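Local coordinates for glycosyl hydrolase, family 31/fibronectin type III domain protein (Clostridium perfringens, PDB 4LKS) that binds galactose through a family 32 carbohydrate-binding module, a calcium-containing beta-sandwich that probably directs the parent glycoside hydrolase to galactose-bearing glycans, at residues A[31-36]-A[53-58]; A[90-95]-A[155-160]; A[86-91]-A[149-154]. All coordinates share one frame; numbering follows the deposited sequence.

Interaction 1: residues A[31-36]-A[53-58]; sequences ATSEAD and HSAYQA. With GAL (beta-D-galactopyranose), chain D.
Tyr-56 reaches from the 53-58 loop to Asp-36 and, on its way, spreads its ring under the galactose. Its first torsion (chi1 55°) sets CG between the backbone N and carbonyl carbon, which carries the ring to where one face meets the sugar and OH reaches Asp-36. CB and CG already come near C6 of the sugar, and over that face GAL C6 lies 3.5 Å from CD1 of Tyr-56. The short methyl CB of Ala-35 packs against CE2 of Tyr-56 at 3.5 Å. GAL C5 stands over the ring centre, the CH-pi platform by which carbohydrate-binding modules commonly hold the apolar side of galactose. At the tip, OH of Tyr-56 donates to the syn lone pair of OD2 of Asp-36 over 2.7 Å, the carboxylate turned 69° from the ring, which ties down the phenol end. The loops follow strands 26-31 and 52-53 of an F5/8 type C beta-sandwich. One backbone bond joins them, Ala-35 N to His-53 O (2.8 Å), and the Ser-33 hydroxyl OG accepts a nearly straight bond, 173°, from Ala-55 N. His-53 has its ND1-H held in the ring plane by Ser-54 O, leaving NE2 to hydrogen-bond GAL O4 at 2.7 Å, the axial hydroxyl that distinguishes galactose from glucose.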
loop_
_atom_site.group_PDB
_atom_site.type_symbol
_atom_site.label_atom_id
_atom_site.label_comp_id
_atom_site.label_asym_id
_atom_site.label_seq_id
_atom_site.Cartn_x
_atom_site.Cartn_y
_atom_site.Cartn_z
ATOM N N ALA A 31 -8.149 4.198 7.221
ATOM C CA ALA A 31 -8.425 3.742 5.874
ATOM C C ALA A 31 -9.832 4.163 5.505
ATOM O O ALA A 31 -10.687 4.316 6.379
ATOM C CB ALA A 31 -8.277 2.227 5.761
ATOM N N THR A 32 -10.070 4.337 4.212
ATOM C CA THR A 32 -11.377 4.788 3.737
ATOM C C THR A 32 -12.472 3.843 4.217
ATOM O O THR A 32 -13.549 4.273 4.665
ATOM C CB THR A 32 -11.407 4.820 2.224
ATOM O OG1 THR A 32 -10.284 5.570 1.735
ATOM C CG2 THR A 32 -12.696 5.458 1.740
ATOM N N SER A 33 -12.191 2.550 4.123
ATOM C CA SER A 33 -13.123 1.536 4.579
ATOM C C SER A 33 -12.370 0.239 4.814
ATOM O O SER A 33 -11.207 0.106 4.407
ATOM C CB SER A 33 -14.245 1.341 3.562
ATOM O OG SER A 33 -13.763 0.897 2.311
ATOM N N GLU A 34 -13.035 -0.704 5.475
ATOM C CA GLU A 34 -12.470 -2.007 5.793
ATOM C C GLU A 34 -13.595 -3.027 5.665
ATOM O O GLU A 34 -14.731 -2.752 6.048
ATOM C CB GLU A 34 -11.920 -2.021 7.223
ATOM C CG GLU A 34 -10.771 -1.046 7.484
ATOM C CD GLU A 34 -10.574 -0.776 8.960
ATOM O OE1 GLU A 34 -11.393 -0.029 9.542
ATOM O OE2 GLU A 34 -9.620 -1.320 9.552
ATOM N N ALA A 35 -13.283 -4.196 5.118
ATOM C CA ALA A 35 -14.266 -5.267 4.965
ATOM C C ALA A 35 -13.930 -6.425 5.879
ATOM O O ALA A 35 -12.757 -6.706 6.119
ATOM C CB ALA A 35 -14.292 -5.755 3.544
ATOM N N ASP A 36 -14.963 -7.106 6.366
ATOM C CA ASP A 36 -14.781 -8.385 7.049
ATOM C C ASP A 36 -13.818 -8.232 8.227
ATOM O O ASP A 36 -13.988 -7.321 9.039
ATOM C CB ASP A 36 -14.313 -9.436 6.041
ATOM C CG ASP A 36 -15.251 -9.558 4.858
ATOM O OD1 ASP A 36 -16.472 -9.365 5.055
ATOM O OD2 ASP A 36 -14.781 -9.851 3.740
ATOM N N HIS A 53 -8.486 -4.914 3.349
ATOM C CA HIS A 53 -9.357 -4.953 2.179
ATOM C C HIS A 53 -10.432 -3.901 2.387
ATOM O O HIS A 53 -11.027 -3.823 3.463
ATOM C CB HIS A 53 -9.996 -6.346 2.055
ATOM C CG HIS A 53 -10.601 -6.644 0.715
ATOM N ND1 HIS A 53 -11.652 -5.930 0.183
ATOM C CD2 HIS A 53 -10.331 -7.632 -0.178
ATOM C CE1 HIS A 53 -11.989 -6.445 -0.990
ATOM N NE2 HIS A 53 -11.206 -7.483 -1.225
ATOM N N SER A 54 -10.658 -3.067 1.377
ATOM C CA SER A 54 -11.669 -2.026 1.484
ATOM C C SER A 54 -13.057 -2.645 1.279
ATOM O O SER A 54 -13.181 -3.802 0.854
ATOM C CB SER A 54 -11.388 -0.878 0.489
ATOM O OG SER A 54 -11.506 -1.278 -0.865
ATOM N N ALA A 55 -14.092 -1.877 1.592
ATOM C CA ALA A 55 -15.468 -2.381 1.500
ATOM C C ALA A 55 -15.843 -2.718 0.061
ATOM O O ALA A 55 -15.357 -2.094 -0.882
ATOM C CB ALA A 55 -16.442 -1.379 2.104
ATOM N N TYR A 56 -16.713 -3.715 -0.116
ATOM C CA TYR A 56 -17.023 -4.201 -1.457
ATOM C C TYR A 56 -18.513 -4.414 -1.700
ATOM O O TYR A 56 -18.907 -5.248 -2.519
ATOM C CB TYR A 56 -16.233 -5.473 -1.792
ATOM C CG TYR A 56 -16.378 -6.623 -0.818
ATOM C CD1 TYR A 56 -17.409 -7.546 -0.946
ATOM C CD2 TYR A 56 -15.457 -6.808 0.200
ATOM C CE1 TYR A 56 -17.526 -8.610 -0.072
ATOM C CE2 TYR A 56 -15.564 -7.859 1.076
ATOM C CZ TYR A 56 -16.602 -8.756 0.944
ATOM O OH TYR A 56 -16.692 -9.807 1.828
ATOM N N GLN A 57 -19.329 -3.640 -0.999
ATOM C CA GLN A 57 -20.755 -3.613 -1.292
ATOM C C GLN A 57 -20.998 -2.905 -2.620
ATOM O O GLN A 57 -20.123 -2.204 -3.118
ATOM C CB GLN A 57 -21.526 -2.956 -0.152
ATOM C CG GLN A 57 -21.436 -3.753 1.139
ATOM C CD GLN A 57 -21.618 -5.244 0.908
ATOM O OE1 GLN A 57 -22.604 -5.678 0.308
ATOM N NE2 GLN A 57 -20.656 -6.036 1.369
ATOM N N ALA A 58 -22.183 -3.101 -3.194
ATOM C CA ALA A 58 -22.476 -2.619 -4.541
ATOM C C ALA A 58 -22.175 -1.133 -4.740
ATOM O O ALA A 58 -21.730 -0.721 -5.812
ATOM C CB ALA A 58 -23.921 -2.927 -4.902
HETATM C C1 GAL D . -14.480 -12.512 -1.969
HETATM C C2 GAL D . -13.211 -12.284 -1.125
HETATM C C3 GAL D . -13.320 -10.988 -0.334
HETATM C C4 GAL D . -13.582 -9.824 -1.303
HETATM C C5 GAL D . -14.841 -10.118 -2.093
HETATM C C6 GAL D . -15.146 -9.080 -3.175
HETATM O O1 GAL D . -14.338 -13.638 -2.792
HETATM O O2 GAL D . -12.980 -13.339 -0.184
HETATM O O3 GAL D . -12.102 -10.722 0.356
HETATM O O4 GAL D . -12.493 -9.698 -2.215
HETATM O O5 GAL D . -14.721 -11.377 -2.800
HETATM O O6 GAL D . -16.370 -9.369 -3.841
#

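Interaction 2: residues A[90-95]-A[155-160]; sequences GHVTEY and KYASAA. With CA (calcium ion), chain C; GAL (beta-D-galactopyranose), chain D.
The carbonyl oxygen of Gly-90 accepts a 2.8 Å hydrogen bond from Ser-158 N, and the CA-H of Ala-157 also points at it, with Ala-157 CA 3.4 Å from Gly-90 O. In return, CA of Gly-90 makes a CA-H...O contact of 3.4 Å with O of Tyr-156. Glycine suits this spot twice over: its phi is positive (98°), and having no side chain it lets OG of Ser-158 pack directly on its CA and C. That hydroxyl, placed between its own backbone N and carbonyl carbon at chi1 59°, also hydrogen-bonds to Asn-89 O. Beyond the polar strip, Val-92 CG2 rests on Ala-157 CB at 4.1 Å. The edge of the Tyr-156 ring lies near Gly-90 N, and its CZ touches GAL C6 at 3.6 Å. The contact thus joins the start of strand 158-166 in one sheet of the sandwich to the turn leading into strand 92-93. Farther along 155-160, Ala-160 O binds the calcium ion at 2.4 Å, together with Asn-42, Asp-45, Asp-47 and Thr-50. With one N-H...O bond backed by two CA-H...O contacts, the link is made by main-chain atoms, and it depends on the close approach of the two segments that a bare glycine allows.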
loop_
_atom_site.group_PDB
_atom_site.type_symbol
_atom_site.label_atom_id
_atom_site.label_comp_id
_atom_site.label_asym_id
_atom_site.label_seq_id
_atom_site.Cartn_x
_atom_site.Cartn_y
_atom_site.Cartn_z
ATOM N N GLY A 90 -8.665 -7.132 -5.250
ATOM C CA GLY A 90 -8.151 -5.905 -4.679
ATOM C C GLY A 90 -6.730 -5.572 -5.086
ATOM O O GLY A 90 -6.201 -4.585 -4.600
ATOM N N HIS A 91 -6.114 -6.373 -5.958
ATOM C CA HIS A 91 -4.766 -6.066 -6.457
ATOM C C HIS A 91 -4.708 -4.650 -7.020
ATOM O O HIS A 91 -5.474 -4.300 -7.923
ATOM C CB HIS A 91 -4.341 -7.052 -7.543
ATOM C CG HIS A 91 -3.844 -8.363 -7.018
ATOM N ND1 HIS A 91 -3.080 -9.218 -7.780
ATOM C CD2 HIS A 91 -3.977 -8.952 -5.806
ATOM C CE1 HIS A 91 -2.763 -10.281 -7.063
ATOM N NE2 HIS A 91 -3.296 -10.145 -5.862
ATOM N N VAL A 92 -3.809 -3.828 -6.493
ATOM C CA VAL A 92 -3.732 -2.426 -6.902
ATOM C C VAL A 92 -2.885 -2.285 -8.165
ATOM O O VAL A 92 -1.751 -2.777 -8.224
ATOM C CB VAL A 92 -3.142 -1.561 -5.776
ATOM C CG1 VAL A 92 -2.922 -0.139 -6.262
ATOM C CG2 VAL A 92 -4.073 -1.592 -4.547
ATOM N N THR A 93 -3.429 -1.624 -9.187
ATOM C CA THR A 93 -2.686 -1.461 -10.441
ATOM C C THR A 93 -2.297 -0.012 -10.747
ATOM O O THR A 93 -1.410 0.229 -11.562
ATOM C CB THR A 93 -3.437 -2.070 -11.657
ATOM O OG1 THR A 93 -4.526 -1.216 -12.026
ATOM C CG2 THR A 93 -3.970 -3.457 -11.323
ATOM N N GLU A 94 -2.972 0.944 -10.114
ATOM C CA GLU A 94 -2.602 2.355 -10.212
ATOM C C GLU A 94 -2.728 2.956 -8.817
ATOM O O GLU A 94 -3.717 2.714 -8.107
ATOM C CB GLU A 94 -3.484 3.131 -11.215
ATOM C CG GLU A 94 -2.900 4.508 -11.574
ATOM C CD GLU A 94 -3.859 5.431 -12.320
ATOM O OE1 GLU A 94 -5.062 5.125 -12.424
ATOM O OE2 GLU A 94 -3.393 6.496 -12.780
ATOM N N TYR A 95 -1.723 3.728 -8.410
ATOM C CA TYR A 95 -1.650 4.243 -7.045
ATOM C C TYR A 95 -1.191 5.702 -7.012
ATOM O O TYR A 95 -0.645 6.243 -7.996
ATOM C CB TYR A 95 -0.688 3.382 -6.195
ATOM C CG TYR A 95 0.715 3.432 -6.760
ATOM C CD1 TYR A 95 1.577 4.478 -6.434
ATOM C CD2 TYR A 95 1.160 2.480 -7.663
ATOM C CE1 TYR A 95 2.845 4.571 -6.991
ATOM C CE2 TYR A 95 2.440 2.561 -8.227
ATOM C CZ TYR A 95 3.271 3.613 -7.877
ATOM O OH TYR A 95 4.533 3.735 -8.424
ATOM N N LYS A 155 -13.123 -1.418 -7.994
ATOM C CA LYS A 155 -14.106 -1.149 -6.952
ATOM C C LYS A 155 -13.532 -1.220 -5.543
ATOM O O LYS A 155 -13.921 -0.445 -4.678
ATOM C CB LYS A 155 -15.302 -2.103 -7.072
ATOM C CG LYS A 155 -16.570 -1.557 -6.419
ATOM C CD LYS A 155 -16.877 -2.248 -5.100
ATOM C CE LYS A 155 -18.077 -3.166 -5.234
ATOM N NZ LYS A 155 -17.902 -4.190 -6.307
ATOM N N TYR A 156 -12.624 -2.165 -5.312
ATOM C CA TYR A 156 -12.057 -2.360 -3.978
ATOM C C TYR A 156 -10.560 -2.634 -4.069
ATOM O O TYR A 156 -10.060 -3.097 -5.100
ATOM C CB TYR A 156 -12.779 -3.495 -3.227
ATOM C CG TYR A 156 -13.102 -4.698 -4.091
ATOM C CD1 TYR A 156 -12.142 -5.672 -4.372
ATOM C CD2 TYR A 156 -14.374 -4.865 -4.627
ATOM C CE1 TYR A 156 -12.448 -6.767 -5.169
ATOM C CE2 TYR A 156 -14.679 -5.954 -5.418
ATOM C CZ TYR A 156 -13.723 -6.900 -5.682
ATOM O OH TYR A 156 -14.057 -7.974 -6.476
ATOM N N ALA A 157 -9.851 -2.342 -2.979
ATOM C CA ALA A 157 -8.405 -2.526 -2.928
ATOM C C ALA A 157 -8.047 -3.440 -1.769
ATOM O O ALA A 157 -8.754 -3.496 -0.761
ATOM C CB ALA A 157 -7.722 -1.201 -2.736
ATOM N N SER A 158 -6.925 -4.136 -1.904
ATOM C CA SER A 158 -6.384 -4.901 -0.790
ATOM C C SER A 158 -4.871 -4.757 -0.778
ATOM O O SER A 158 -4.273 -4.325 -1.759
ATOM C CB SER A 158 -6.788 -6.374 -0.870
ATOM O OG SER A 158 -6.342 -6.978 -2.072
ATOM N N ALA A 159 -4.268 -5.101 0.349
ATOM C CA ALA A 159 -2.818 -5.074 0.467
ATOM C C ALA A 159 -2.454 -6.041 1.559
ATOM O O ALA A 159 -3.016 -5.963 2.651
ATOM C CB ALA A 159 -2.341 -3.685 0.835
ATOM N N ALA A 160 -1.512 -6.941 1.275
ATOM C CA ALA A 160 -0.994 -7.836 2.309
ATOM C C ALA A 160 0.086 -7.147 3.143
ATOM O O ALA A 160 0.138 -7.319 4.359
ATOM C CB ALA A 160 -0.458 -9.107 1.692
HETATM CA CA CA C . -0.401 -8.356 6.393
HETATM C C1 GAL D . -14.480 -12.512 -1.969
HETATM C C2 GAL D . -13.211 -12.284 -1.125
HETATM C C3 GAL D . -13.320 -10.988 -0.334
HETATM C C4 GAL D . -13.582 -9.824 -1.303
HETATM C C5 GAL D . -14.841 -10.118 -2.093
HETATM C C6 GAL D . -15.146 -9.080 -3.175
HETATM O O1 GAL D . -14.338 -13.638 -2.792
HETATM O O2 GAL D . -12.980 -13.339 -0.184
HETATM O O3 GAL D . -12.102 -10.722 0.356
HETATM O O4 GAL D . -12.493 -9.698 -2.215
HETATM O O5 GAL D . -14.721 -11.377 -2.800
HETATM O O6 GAL D . -16.370 -9.369 -3.841
#

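Interaction 3: residues A[86-91]-A[149-154]; sequences NSRNGH and LGDTNN. With GAL (beta-D-galactopyranose), chain D.
Asn-89 and Asp-151 meet at about a right angle, amide and carboxylate planes 83° apart, and trade hydrogen bonds. ND2 of Asn-89 sends one N-H, in the plane of its amide, to OD2 of Asp-151 at 3.0 Å, arriving from above the carboxylate plane. OD1 of Asn-89 accepts the backbone N of Asp-151, also at 3.0 Å, with that donor above the amide carbonyl plane. Held at both ends, the amide cannot easily flip, and ND2 stays turned to the galactose, where it donates to GAL O4 at 3.0 Å and weakly to the ring oxygen O5. An asparagine suits the place because its amide both donates and accepts. The segments are apical loops of an F5/8 type C beta-sandwich, and 88-91 forms a type II beta turn with Gly-90 at its third position. Gly-90 N bonds to Leu-149 O, and Leu-149 N to His-91 O, each at 2.8 Å. Arg-88, bent at chi2, lays its guanidinium face over the Gly-150 carbonyl. Lacking a side chain, Gly-150 brings its CA within 3.3 Å of Asn-89 OD1. The guanidinium edge points at Asp-151, their planes 80° apart. NH2 of Arg-88 forms a 3.0 Å salt bridge with OD1 of Asp-151, met on its anti side and nearly straight at 169°. A water accepts from Arg-88 NE and donates to Asn-89 OD1.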
loop_
_atom_site.group_PDB
_atom_site.type_symbol
_atom_site.label_atom_id
_atom_site.label_comp_id
_atom_site.label_asym_id
_atom_site.label_seq_id
_atom_site.Cartn_x
_atom_site.Cartn_y
_atom_site.Cartn_z
ATOM N N ASN A 86 -3.517 -15.092 -1.879
ATOM C CA ASN A 86 -4.439 -16.188 -2.193
ATOM C C ASN A 86 -5.530 -15.816 -3.192
ATOM O O ASN A 86 -6.331 -16.665 -3.591
ATOM C CB ASN A 86 -5.091 -16.724 -0.914
ATOM C CG ASN A 86 -6.015 -15.709 -0.257
ATOM O OD1 ASN A 86 -5.801 -14.500 -0.360
ATOM N ND2 ASN A 86 -7.047 -16.198 0.422
ATOM N N SER A 87 -5.562 -14.552 -3.595
ATOM C CA SER A 87 -6.629 -14.048 -4.449
ATOM C C SER A 87 -6.194 -12.749 -5.107
ATOM O O SER A 87 -5.414 -11.996 -4.534
ATOM C CB SER A 87 -7.892 -13.798 -3.618
ATOM O OG SER A 87 -8.844 -13.041 -4.348
ATOM N N ARG A 88 -6.703 -12.489 -6.309
ATOM C CA ARG A 88 -6.406 -11.250 -7.015
ATOM C C ARG A 88 -7.317 -10.121 -6.566
ATOM O O ARG A 88 -7.145 -8.969 -6.983
ATOM C CB ARG A 88 -6.560 -11.454 -8.518
ATOM C CG ARG A 88 -7.907 -12.047 -8.945
ATOM C CD ARG A 88 -8.897 -10.990 -9.437
ATOM N NE ARG A 88 -10.200 -11.580 -9.757
ATOM C CZ ARG A 88 -10.698 -11.696 -10.987
ATOM N NH1 ARG A 88 -10.015 -11.251 -12.033
ATOM N NH2 ARG A 88 -11.889 -12.249 -11.171
ATOM N N ASN A 89 -8.288 -10.445 -5.718
ATOM C CA ASN A 89 -9.277 -9.454 -5.333
ATOM C C ASN A 89 -8.672 -8.280 -4.574
ATOM O O ASN A 89 -8.219 -8.412 -3.427
ATOM C CB ASN A 89 -10.429 -10.089 -4.554
ATOM C CG ASN A 89 -11.479 -10.693 -5.462
ATOM O OD1 ASN A 89 -11.318 -10.725 -6.680
ATOM N ND2 ASN A 89 -12.558 -11.193 -4.867
ATOM N N GLY A 90 -8.665 -7.132 -5.250
ATOM C CA GLY A 90 -8.151 -5.905 -4.679
ATOM C C GLY A 90 -6.730 -5.572 -5.086
ATOM O O GLY A 90 -6.201 -4.585 -4.600
ATOM N N HIS A 91 -6.114 -6.373 -5.958
ATOM C CA HIS A 91 -4.766 -6.066 -6.457
ATOM C C HIS A 91 -4.708 -4.650 -7.020
ATOM O O HIS A 91 -5.474 -4.300 -7.923
ATOM C CB HIS A 91 -4.341 -7.052 -7.543
ATOM C CG HIS A 91 -3.844 -8.363 -7.018
ATOM N ND1 HIS A 91 -3.080 -9.218 -7.780
ATOM C CD2 HIS A 91 -3.977 -8.952 -5.806
ATOM C CE1 HIS A 91 -2.763 -10.281 -7.063
ATOM N NE2 HIS A 91 -3.296 -10.145 -5.862
ATOM N N LEU A 149 -7.812 -4.653 -9.458
ATOM C CA LEU A 149 -8.368 -5.854 -10.079
ATOM C C LEU A 149 -9.271 -6.581 -9.096
ATOM O O LEU A 149 -9.189 -6.376 -7.884
ATOM C CB LEU A 149 -7.255 -6.790 -10.523
ATOM C CG LEU A 149 -6.224 -6.211 -11.484
ATOM C CD1 LEU A 149 -5.128 -7.214 -11.760
ATOM C CD2 LEU A 149 -6.862 -5.742 -12.778
ATOM N N GLY A 150 -10.140 -7.439 -9.618
ATOM C CA GLY A 150 -11.017 -8.211 -8.757
ATOM C C GLY A 150 -12.120 -8.854 -9.571
ATOM O O GLY A 150 -12.198 -8.635 -10.782
ATOM N N ASP A 151 -12.964 -9.643 -8.910
ATOM C CA ASP A 151 -14.135 -10.220 -9.571
ATOM C C ASP A 151 -14.931 -9.105 -10.228
ATOM O O ASP A 151 -15.503 -9.279 -11.304
ATOM C CB ASP A 151 -14.993 -10.989 -8.571
ATOM C CG ASP A 151 -14.291 -12.213 -8.041
ATOM O OD1 ASP A 151 -13.592 -12.878 -8.836
ATOM O OD2 ASP A 151 -14.431 -12.505 -6.832
ATOM N N THR A 152 -14.949 -7.953 -9.569
ATOM C CA THR A 152 -15.289 -6.707 -10.230
ATOM C C THR A 152 -14.034 -5.843 -10.168
ATOM O O THR A 152 -13.443 -5.690 -9.098
ATOM C CB THR A 152 -16.440 -5.982 -9.527
ATOM O OG1 THR A 152 -17.555 -6.874 -9.387
ATOM C CG2 THR A 152 -16.870 -4.773 -10.340
ATOM N N ASN A 153 -13.614 -5.308 -11.311
ATOM C CA ASN A 153 -12.441 -4.437 -11.347
ATOM C C ASN A 153 -12.771 -3.027 -10.869
ATOM O O ASN A 153 -13.923 -2.589 -10.939
ATOM C CB ASN A 153 -11.848 -4.384 -12.761
ATOM C CG ASN A 153 -11.275 -5.714 -13.204
ATOM O OD1 ASN A 153 -10.621 -6.407 -12.430
ATOM N ND2 ASN A 153 -11.517 -6.077 -14.460
ATOM N N ASN A 154 -11.753 -2.327 -10.365
ATOM C CA ASN A 154 -11.864 -0.916 -10.019
ATOM C C ASN A 154 -12.949 -0.567 -9.000
ATOM O O ASN A 154 -13.610 0.466 -9.116
ATOM C CB ASN A 154 -12.025 -0.065 -11.291
ATOM C CG ASN A 154 -10.846 -0.186 -12.210
ATOM O OD1 ASN A 154 -9.704 -0.244 -11.762
ATOM N ND2 ASN A 154 -11.108 -0.228 -13.510
HETATM C C1 GAL D . -14.480 -12.512 -1.969
HETATM C C2 GAL D . -13.211 -12.284 -1.125
HETATM C C3 GAL D . -13.320 -10.988 -0.334
HETATM C C4 GAL D . -13.582 -9.824 -1.303
HETATM C C5 GAL D . -14.841 -10.118 -2.093
HETATM C C6 GAL D . -15.146 -9.080 -3.175
HETATM O O1 GAL D . -14.338 -13.638 -2.792
HETATM O O2 GAL D . -12.980 -13.339 -0.184
HETATM O O3 GAL D . -12.102 -10.722 0.356
HETATM O O4 GAL D . -12.493 -9.698 -2.215
HETATM O O5 GAL D . -14.721 -11.377 -2.800
HETATM O O6 GAL D . -16.370 -9.369 -3.841
HETATM O O HOH W 1 -11.321 -13.556 -7.985
#

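How the interactions relate
All three contacts border the same galactose. Interactions 2 and 3 are buried, interaction 1 only partly so. Interaction 2 is the most central, about 8 Å from the chain centre to its own centre, and rests on one backbone hydrogen bond, CA-H...O contacts and small apolar groups where strand 158-166 begins. Interactions 1 and 3 have their centres about 15 Å from that point, in loops: a tyrosine-carboxylate bond marks the first, while the other adds an arginine salt bridge and an amide pair to its two backbone bonds. Interactions 2 and 3 share Gly-90 and His-91, whereas interaction 1 adjoins interaction 2 through a probable Ser-54 OG to Ala-157 N hydrogen bond and the packing of Tyr-56 on Tyr-156.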